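PDB 5N4B: dual function macrocyclase-peptidase POPB from Galerina marginata, which cleaves peptide bonds on the C-terminal side of proline and macrocyclises the resulting peptide in the biosynthesis of the amanitin toxins. Local coordinates for residues L274-F279 against L287-E292; K280-K285 against Q618-E623. The protein carries 1 engineered substitution. One frame throughout, in Å; residues are numbered along the deposited sequence.

Interaction 1: residues L274-F279 against L287-E292; sequences LYLYQF and LLWVAE
With CG turned beside its own backbone N (chi1 -48°) and the chain extended beyond it, Gln-278 reaches diagonally past its direct partner Leu-287 to the indole of Trp-289. There the amide NE2 sits 3.4 Å from CZ2 of Trp-289, over one face of the ring and offset toward its rim, with amide and ring planes 80° apart. The indole itself swings beside its backbone N (chi1 -63°) and lies alongside Leu-276, whose CD2 is 3.9 Å from Trp-289 CE3; Trp-289 NE1 is hydrogen-bonded to Asn-309 OD1. These residues share a face of the sheet with Leu-274 and Ala-291. Strands 274-279 and 287-292 form an antiparallel hairpin, the two central strands of a four-stranded blade in the beta-propeller. Paired backbone bonds join Leu-276 with Trp-289 and Leu-274 with Ala-291, the Leu-276 N to Trp-289 O bond measuring 2.9 Å; at Gln-278 and Leu-287 the bond from Gln-278 N is weak. On the other face, Val-290 CG2 touches the edge of the Tyr-275 ring, 3.8 Å from CD1, while Leu-288 CD1 lies 3.7 Å from CE1 of Tyr-277. The phenol of Tyr-277 is hydrogen-bonded to Asp-266 and Ile-317 N, and strand 315-321 packs against both tyrosines.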
ATOM      1  N   LEU A 274     -16.967 -19.438  10.764  1.00 14.45           N
ATOM      2  CA  LEU A 274     -16.074 -18.346  11.120  1.00 13.91           C
ATOM      3  C   LEU A 274     -14.651 -18.835  10.896  1.00 12.44           C
ATOM      4  O   LEU A 274     -14.248 -19.882  11.414  1.00 13.97           O
ATOM      5  CB  LEU A 274     -16.275 -17.973  12.589  1.00 16.54           C
ATOM      6  CG  LEU A 274     -15.289 -16.990  13.215  1.00 16.97           C
ATOM      7  CD1 LEU A 274     -15.397 -15.672  12.567  1.00 20.86           C
ATOM      8  CD2 LEU A 274     -15.578 -16.896  14.720  1.00 21.37           C
ATOM      9  N   TYR A 275     -13.864 -18.042  10.204  1.00 11.53           N
ATOM     10  CA  TYR A 275     -12.491 -18.373   9.916  1.00 11.28           C
ATOM     11  C   TYR A 275     -11.547 -17.453  10.657  1.00 13.42           C
ATOM     12  O   TYR A 275     -11.782 -16.233  10.737  1.00 14.14           O
ATOM     13  CB  TYR A 275     -12.254 -18.222   8.431  1.00 13.89           C
ATOM     14  CG  TYR A 275     -13.189 -18.995   7.529  1.00 12.83           C
ATOM     15  CD1 TYR A 275     -13.073 -20.384   7.356  1.00 14.52           C
ATOM     16  CD2 TYR A 275     -14.205 -18.364   6.819  1.00 12.63           C
ATOM     17  CE1 TYR A 275     -13.911 -21.074   6.523  1.00 15.86           C
ATOM     18  CE2 TYR A 275     -15.035 -19.088   5.960  1.00 12.63           C
ATOM     19  CZ  TYR A 275     -14.869 -20.440   5.833  1.00 13.53           C
ATOM     20  OH  TYR A 275     -15.709 -21.102   4.972  1.00 15.97           O
ATOM     21  N   LEU A 276     -10.456 -18.034  11.189  1.00 13.70           N
ATOM     22  CA  LEU A 276      -9.402 -17.279  11.853  1.00 12.64           C
ATOM     23  C   LEU A 276      -8.093 -17.502  11.143  1.00 12.93           C
ATOM     24  O   LEU A 276      -7.675 -18.649  10.942  1.00 13.30           O
ATOM     25  CB  LEU A 276      -9.253 -17.735  13.296  1.00 14.53           C
ATOM     26  CG  LEU A 276      -8.149 -17.049  14.131  1.00 15.12           C
ATOM     27  CD1 LEU A 276      -8.510 -15.649  14.502  1.00 14.63           C
ATOM     28  CD2 LEU A 276      -7.836 -17.883  15.390  1.00 17.74           C
ATOM     29  N   TYR A 277      -7.460 -16.407  10.772  1.00 11.16           N
ATOM     30  CA  TYR A 277      -6.131 -16.414  10.203  1.00 10.66           C
ATOM     31  C   TYR A 277      -5.153 -15.911  11.264  1.00 13.08           C
ATOM     32  O   TYR A 277      -5.477 -15.019  12.066  1.00 12.43           O
ATOM     33  CB  TYR A 277      -6.023 -15.462   9.023  1.00 11.48           C
ATOM     34  CG  TYR A 277      -7.054 -15.650   7.921  1.00 11.36           C
ATOM     35  CD1 TYR A 277      -7.095 -16.768   7.146  1.00 12.38           C
ATOM     36  CD2 TYR A 277      -7.931 -14.644   7.629  1.00 13.63           C
ATOM     37  CE1 TYR A 277      -8.033 -16.904   6.154  1.00 13.11           C
ATOM     38  CE2 TYR A 277      -8.868 -14.778   6.624  1.00 12.02           C
ATOM     39  CZ  TYR A 277      -8.897 -15.906   5.878  1.00 11.88           C
ATOM     40  OH  TYR A 277      -9.809 -16.015   4.824  1.00 14.14           O
ATOM     41  N   GLN A 278      -3.967 -16.500  11.307  1.00 13.04           N
ATOM     42  CA  GLN A 278      -2.875 -16.037  12.161  1.00 11.96           C
ATOM     43  C   GLN A 278      -1.607 -15.817  11.357  1.00 12.91           C
ATOM     44  O   GLN A 278      -1.254 -16.629  10.493  1.00 13.22           O
ATOM     45  CB  GLN A 278      -2.555 -17.010  13.282  1.00 14.52           C
ATOM     46  CG  GLN A 278      -3.817 -17.480  14.036  1.00 15.34           C
ATOM     47  CD  GLN A 278      -3.538 -18.321  15.245  1.00 16.50           C
ATOM     48  OE1 GLN A 278      -2.583 -18.078  16.002  1.00 18.06           O
ATOM     49  NE2 GLN A 278      -4.370 -19.328  15.430  1.00 17.96           N
ATOM     50  N   PHE A 279      -0.921 -14.724  11.674  1.00 14.76           N
ATOM     51  CA  PHE A 279       0.285 -14.291  10.979  1.00 13.93           C
ATOM     52  C   PHE A 279       1.373 -14.053  12.007  1.00 14.23           C
ATOM     53  O   PHE A 279       1.139 -13.365  13.014  1.00 17.84           O
ATOM     54  CB  PHE A 279       0.058 -12.996  10.187  1.00 13.97           C
ATOM     55  CG  PHE A 279      -1.160 -13.026   9.299  1.00 14.45           C
ATOM     56  CD1 PHE A 279      -2.389 -12.629   9.806  1.00 14.51           C
ATOM     57  CD2 PHE A 279      -1.082 -13.457   7.985  1.00 16.05           C
ATOM     58  CE1 PHE A 279      -3.548 -12.648   8.994  1.00 16.41           C
ATOM     59  CE2 PHE A 279      -2.254 -13.505   7.187  1.00 14.14           C
ATOM     60  CZ  PHE A 279      -3.445 -13.112   7.688  1.00 14.94           C
ATOM     61  N   LEU A 287      -1.713 -19.346   9.411  1.00 13.87           N
ATOM     62  CA  LEU A 287      -2.556 -20.405   9.908  1.00 14.04           C
ATOM     63  C   LEU A 287      -4.006 -20.132   9.507  1.00 13.37           C
ATOM     64  O   LEU A 287      -4.406 -19.005   9.180  1.00 13.00           O
ATOM     65  CB  LEU A 287      -2.477 -20.522  11.448  1.00 16.04           C
ATOM     66  CG  LEU A 287      -1.064 -20.614  12.009  1.00 16.54           C
ATOM     67  CD1 LEU A 287      -1.116 -20.855  13.506  1.00 16.79           C
ATOM     68  CD2 LEU A 287      -0.230 -21.646  11.350  1.00 18.34           C
ATOM     69  N   LEU A 288      -4.808 -21.175   9.524  1.00 13.18           N
ATOM     70  CA  LEU A 288      -6.218 -21.076   9.180  1.00 13.46           C
ATOM     71  C   LEU A 288      -6.985 -22.067  10.040  1.00 14.35           C
ATOM     72  O   LEU A 288      -6.804 -23.287   9.917  1.00 15.45           O
ATOM     73  CB  LEU A 288      -6.447 -21.369   7.691  1.00 16.09           C
ATOM     74  CG  LEU A 288      -7.913 -21.580   7.264  1.00 17.62           C
ATOM     75  CD1 LEU A 288      -8.641 -20.317   7.408  1.00 20.07           C
ATOM     76  CD2 LEU A 288      -7.988 -22.135   5.853  1.00 21.82           C
ATOM     77  N   TRP A 289      -7.809 -21.531  10.938  1.00 13.19           N
ATOM     78  CA  TRP A 289      -8.665 -22.337  11.799  1.00 14.07           C
ATOM     79  C   TRP A 289     -10.115 -22.029  11.456  1.00 14.42           C
ATOM     80  O   TRP A 289     -10.447 -20.918  10.976  1.00 14.79           O
ATOM     81  CB  TRP A 289      -8.406 -22.091  13.292  1.00 15.63           C
ATOM     82  CG  TRP A 289      -7.028 -22.443  13.805  1.00 15.56           C
ATOM     83  CD1 TRP A 289      -6.006 -23.033  13.138  1.00 16.59           C
ATOM     84  CD2 TRP A 289      -6.562 -22.197  15.130  1.00 16.98           C
ATOM     85  NE1 TRP A 289      -4.912 -23.163  13.971  1.00 17.69           N
ATOM     86  CE2 TRP A 289      -5.240 -22.671  15.203  1.00 19.08           C
ATOM     87  CE3 TRP A 289      -7.146 -21.611  16.255  1.00 18.52           C
ATOM     88  CZ2 TRP A 289      -4.490 -22.592  16.363  1.00 20.43           C
ATOM     89  CZ3 TRP A 289      -6.384 -21.505  17.421  1.00 19.86           C
ATOM     90  CH2 TRP A 289      -5.085 -22.031  17.459  1.00 20.79           C
ATOM     91  N   VAL A 290     -10.992 -23.010  11.668  1.00 15.57           N
ATOM     92  CA  VAL A 290     -12.381 -22.921  11.254  1.00 14.49           C
ATOM     93  C   VAL A 290     -13.278 -23.275  12.414  1.00 16.68           C
ATOM     94  O   VAL A 290     -13.132 -24.350  12.995  1.00 17.49           O
ATOM     95  CB  VAL A 290     -12.673 -23.880  10.081  1.00 16.69           C
ATOM     96  CG1 VAL A 290     -14.149 -23.750   9.645  1.00 16.69           C
ATOM     97  CG2 VAL A 290     -11.738 -23.617   8.908  1.00 20.17           C
ATOM     98  N   ALA A 291     -14.241 -22.431  12.701  1.00 16.64           N
ATOM     99  CA  ALA A 291     -15.263 -22.683  13.707  1.00 16.91           C
ATOM    100  C   ALA A 291     -16.620 -22.780  13.038  1.00 16.52           C
ATOM    101  O   ALA A 291     -16.932 -22.030  12.101  1.00 17.38           O
ATOM    102  CB  ALA A 291     -15.341 -21.589  14.767  1.00 17.89           C
ATOM    103  N   GLU A 292     -17.465 -23.648  13.554  1.00 21.94           N
ATOM    104  CA  GLU A 292     -18.857 -23.711  13.151  1.00 21.87           C
ATOM    105  C   GLU A 292     -19.673 -22.768  14.030  1.00 22.79           C
ATOM    106  O   GLU A 292     -19.565 -22.797  15.268  1.00 27.09           O
ATOM    107  CB  GLU A 292     -19.356 -25.145  13.295  1.00 24.84           C
ATOM    108  CG  GLU A 292     -18.731 -26.107  12.315  1.00 26.54           C
ATOM    109  CD  GLU A 292     -19.358 -27.472  12.370  1.00 44.60           C
ATOM    110  OE1 GLU A 292     -19.868 -27.829  13.448  1.00 51.27           O
ATOM    111  OE2 GLU A 292     -19.349 -28.171  11.343  1.00 42.62           O
TER

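Interaction 2: residues K280-K285 against Q618-E623; sequences KDTSKK and QAWISE
Thr-282 and Ser-622 meet through their hydroxyls, Thr-282 OG1 lying 3.0 Å from Ser-622 OG and 3.1 Å from the backbone O of Ala-619. The threonine hydroxyl thus has both oxygens within hydrogen-bonding distance. A weak backbone bond, 3.4 Å from Thr-282 N to Ala-619 O, adds to this polar cluster. Within the loop, Asp-281 and Ser-283 form an Asx turn: Asp-281 OD1 accepts from Ser-283 N at 2.8 Å, from above the carboxylate plane, and from Ser-283 OG at 2.7 Å on its syn side. Asp-281 has CG between its backbone N and carbonyl carbon (chi1 60°), which brings OD1 to the N and OG of Ser-283. Apolar contact is slight: Thr-282 CG2 packs 4.0 Å from Ala-619 CB and approaches the edge of the Trp-620 indole. The hairpin loop of a propeller blade here meets the alpha/beta-hydrolase domain at a 3-10 turn leading into helix 621-624. Trp-620 stacks edge-to-face on Phe-500 and lies about 7 Å, between side chains, from the engineered Ala-578 at the catalytic serine position. Such a small interface of hydroxyls and one carbonyl would be consistent with a contact of the closed enzyme that could part if the domains separate, as proposed for prolyl oligopeptidases.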
ATOM      1  N   LYS A 280       2.559 -14.544  11.748  1.00 15.61           N
ATOM      2  CA  LYS A 280       3.693 -14.344  12.680  1.00 17.72           C
ATOM      3  C   LYS A 280       4.708 -13.304  12.213  1.00 23.51           C
ATOM      4  O   LYS A 280       5.558 -12.898  13.016  1.00 25.35           O
ATOM      5  CB  LYS A 280       4.402 -15.672  12.957  1.00 21.51           C
ATOM      6  CG  LYS A 280       5.089 -16.299  11.780  1.00 23.36           C
ATOM      7  CD  LYS A 280       5.934 -17.471  12.231  1.00 30.70           C
ATOM      8  CE  LYS A 280       6.692 -18.060  11.043  1.00 40.15           C
ATOM      9  NZ  LYS A 280       7.526 -19.229  11.493  1.00 44.66           N
ATOM     10  N   ASP A 281       4.649 -12.878  10.965  1.00 20.18           N
ATOM     11  CA  ASP A 281       5.616 -11.991  10.318  1.00 24.63           C
ATOM     12  C   ASP A 281       4.989 -11.518   9.000  1.00 25.55           C
ATOM     13  O   ASP A 281       3.772 -11.667   8.807  1.00 21.65           O
ATOM     14  CB  ASP A 281       6.947 -12.741  10.092  1.00 23.80           C
ATOM     15  CG  ASP A 281       6.821 -13.969   9.208  1.00 25.18           C
ATOM     16  OD1 ASP A 281       5.938 -14.065   8.360  1.00 26.79           O
ATOM     17  OD2 ASP A 281       7.649 -14.920   9.316  1.00 32.80           O
ATOM     18  N   THR A 282       5.768 -10.927   8.114  1.00 27.79           N
ATOM     19  CA  THR A 282       5.275 -10.421   6.861  1.00 22.79           C
ATOM     20  C   THR A 282       5.436 -11.314   5.718  1.00 29.15           C
ATOM     21  O   THR A 282       5.294 -10.910   4.581  1.00 33.06           O
ATOM     22  CB  THR A 282       5.928  -9.081   6.509  1.00 23.67           C
ATOM     23  OG1 THR A 282       7.327  -9.223   6.464  1.00 26.13           O
ATOM     24  CG2 THR A 282       5.551  -8.115   7.463  1.00 22.65           C
ATOM     25  N   SER A 283       5.801 -12.537   5.985  1.00 23.90           N
ATOM     26  CA  SER A 283       5.875 -13.505   5.038  1.00 25.37           C
ATOM     27  C   SER A 283       4.341 -13.776   4.841  1.00 30.53           C
ATOM     28  O   SER A 283       3.481 -13.593   5.733  1.00 40.45           O
ATOM     29  CB  SER A 283       6.650 -14.752   5.469  1.00 26.93           C
ATOM     30  OG  SER A 283       5.857 -15.610   6.161  1.00 30.02           O
ATOM     31  N   LYS A 284       4.091 -14.218   3.704  1.00 21.22           N
ATOM     32  CA  LYS A 284       2.766 -14.549   3.304  1.00 22.20           C
ATOM     33  C   LYS A 284       2.348 -15.962   3.737  1.00 28.53           C
ATOM     34  O   LYS A 284       1.688 -16.689   3.036  1.00 30.21           O
ATOM     35  CB  LYS A 284       2.706 -14.440   1.802  1.00 27.49           C
ATOM     36  CG  LYS A 284       3.044 -13.071   1.320  1.00 30.49           C
ATOM     37  CD  LYS A 284       1.972 -12.126   1.764  1.00 27.21           C
ATOM     38  CE  LYS A 284       0.985 -11.914   0.639  1.00 39.07           C
ATOM     39  NZ  LYS A 284      -0.400 -11.582   1.007  1.00 44.04           N
ATOM     40  N   LYS A 285       2.728 -16.314   4.932  1.00 17.72           N
ATOM     41  CA  LYS A 285       2.366 -17.597   5.500  1.00 15.50           C
ATOM     42  C   LYS A 285       1.390 -17.367   6.633  1.00 15.36           C
ATOM     43  O   LYS A 285       1.546 -16.481   7.360  1.00 16.81           O
ATOM     44  CB  LYS A 285       3.569 -18.385   5.992  1.00 19.10           C
ATOM     45  CG  LYS A 285       4.620 -18.736   4.956  1.00 19.21           C
ATOM     46  CD  LYS A 285       5.808 -19.434   5.611  1.00 22.68           C
ATOM     47  CE  LYS A 285       6.814 -19.902   4.596  1.00 36.75           C
ATOM     48  NZ  LYS A 285       7.649 -18.839   4.012  1.00 48.39           N
ATOM     49  N   GLN A 618      10.065  -5.655  13.930  1.00 17.91           N
ATOM     50  CA  GLN A 618      10.401  -7.065  14.110  1.00 16.61           C
ATOM     51  C   GLN A 618       9.733  -7.950  13.061  1.00 20.49           C
ATOM     52  O   GLN A 618      10.265  -9.012  12.693  1.00 21.56           O
ATOM     53  CB  GLN A 618      10.043  -7.523  15.531  1.00 24.33           C
ATOM     54  CG  GLN A 618       8.579  -7.682  15.782  1.00 40.27           C
ATOM     55  CD  GLN A 618       7.794  -6.377  15.665  1.00 51.96           C
ATOM     56  OE1 GLN A 618       8.286  -5.273  16.020  1.00 45.05           O
ATOM     57  NE2 GLN A 618       6.543  -6.502  15.216  1.00 49.44           N
ATOM     58  N   ALA A 619       8.578  -7.532  12.562  1.00 18.15           N
ATOM     59  CA  ALA A 619       7.877  -8.291  11.521  1.00 19.26           C
ATOM     60  C   ALA A 619       8.661  -8.359  10.233  1.00 21.06           C
ATOM     61  O   ALA A 619       8.384  -9.240   9.400  1.00 24.03           O
ATOM     62  CB  ALA A 619       6.526  -7.668  11.271  1.00 20.56           C
ATOM     63  N   TRP A 620       9.637  -7.469  10.029  1.00 16.60           N
ATOM     64  CA  TRP A 620      10.417  -7.466   8.800  1.00 15.75           C
ATOM     65  C   TRP A 620      11.653  -8.366   8.859  1.00 14.49           C
ATOM     66  O   TRP A 620      12.422  -8.400   7.892  1.00 14.46           O
ATOM     67  CB  TRP A 620      10.861  -6.051   8.446  1.00 15.11           C
ATOM     68  CG  TRP A 620       9.812  -5.021   8.506  1.00 13.56           C
ATOM     69  CD1 TRP A 620       8.467  -5.170   8.354  1.00 17.16           C
ATOM     70  CD2 TRP A 620      10.049  -3.645   8.781  1.00 14.10           C
ATOM     71  NE1 TRP A 620       7.847  -3.953   8.520  1.00 17.84           N
ATOM     72  CE2 TRP A 620       8.805  -2.998   8.777  1.00 14.76           C
ATOM     73  CE3 TRP A 620      11.198  -2.902   9.032  1.00 15.53           C
ATOM     74  CZ2 TRP A 620       8.692  -1.623   9.037  1.00 15.75           C
ATOM     75  CZ3 TRP A 620      11.089  -1.556   9.293  1.00 17.48           C
ATOM     76  CH2 TRP A 620       9.863  -0.939   9.307  1.00 16.07           C
ATOM     77  N   ILE A 621      11.880  -9.068   9.953  1.00 15.34           N
ATOM     78  CA  ILE A 621      12.933 -10.072   9.975  1.00 14.85           C
ATOM     79  C   ILE A 621      12.731 -11.105   8.871  1.00 17.40           C
ATOM     80  O   ILE A 621      13.710 -11.609   8.310  1.00 18.17           O
ATOM     81  CB  ILE A 621      13.019 -10.691  11.372  1.00 18.29           C
ATOM     82  CG1 ILE A 621      13.637  -9.660  12.325  1.00 18.46           C
ATOM     83  CG2 ILE A 621      13.841 -11.949  11.342  1.00 22.28           C
ATOM     84  CD1 ILE A 621      13.526 -10.080  13.807  1.00 22.84           C
ATOM     85  N   SER A 622      11.482 -11.416   8.512  1.00 17.52           N
ATOM     86  CA  SER A 622      11.258 -12.349   7.412  1.00 18.94           C
ATOM     87  C   SER A 622      11.702 -11.774   6.074  1.00 18.32           C
ATOM     88  O   SER A 622      11.882 -12.537   5.117  1.00 18.18           O
ATOM     89  CB  SER A 622       9.791 -12.741   7.355  1.00 23.82           C
ATOM     90  OG  SER A 622       8.980 -11.618   7.230  1.00 21.68           O
ATOM     91  N   GLU A 623      11.869 -10.458   5.974  1.00 14.87           N
ATOM     92  CA  GLU A 623      12.316  -9.776   4.776  1.00 13.19           C
ATOM     93  C   GLU A 623      13.805  -9.487   4.731  1.00 15.72           C
ATOM     94  O   GLU A 623      14.421  -9.615   3.673  1.00 14.93           O
ATOM     95  CB  GLU A 623      11.583  -8.447   4.596  1.00 14.27           C
ATOM     96  CG  GLU A 623      11.760  -7.822   3.224  1.00 15.30           C
ATOM     97  CD  GLU A 623      11.049  -8.573   2.068  1.00 17.10           C
ATOM     98  OE1 GLU A 623      10.242  -9.469   2.363  1.00 17.31           O
ATOM     99  OE2 GLU A 623      11.342  -8.258   0.880  1.00 16.60           O
TER

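The two interactions draw on one hairpin: interaction 1 pairs its strands, and interaction 2 uses the loop between them, the two meeting where Phe-279 packs against Lys-285. Interaction 1 is buried within a single propeller blade, with regular main-chain bonding and aromatic and aliphatic packing on both faces of the sheet. Interaction 2, its centre about 19 Å from that of the first, is a smaller surface contact between residues far apart in sequence, relying on hydroxyls, a carbonyl and a carboxylate-braced turn. Here regular strand pairing builds the blade, while the loop at the end of the hairpin provides one of the contacts with the neighbouring catalytic domain.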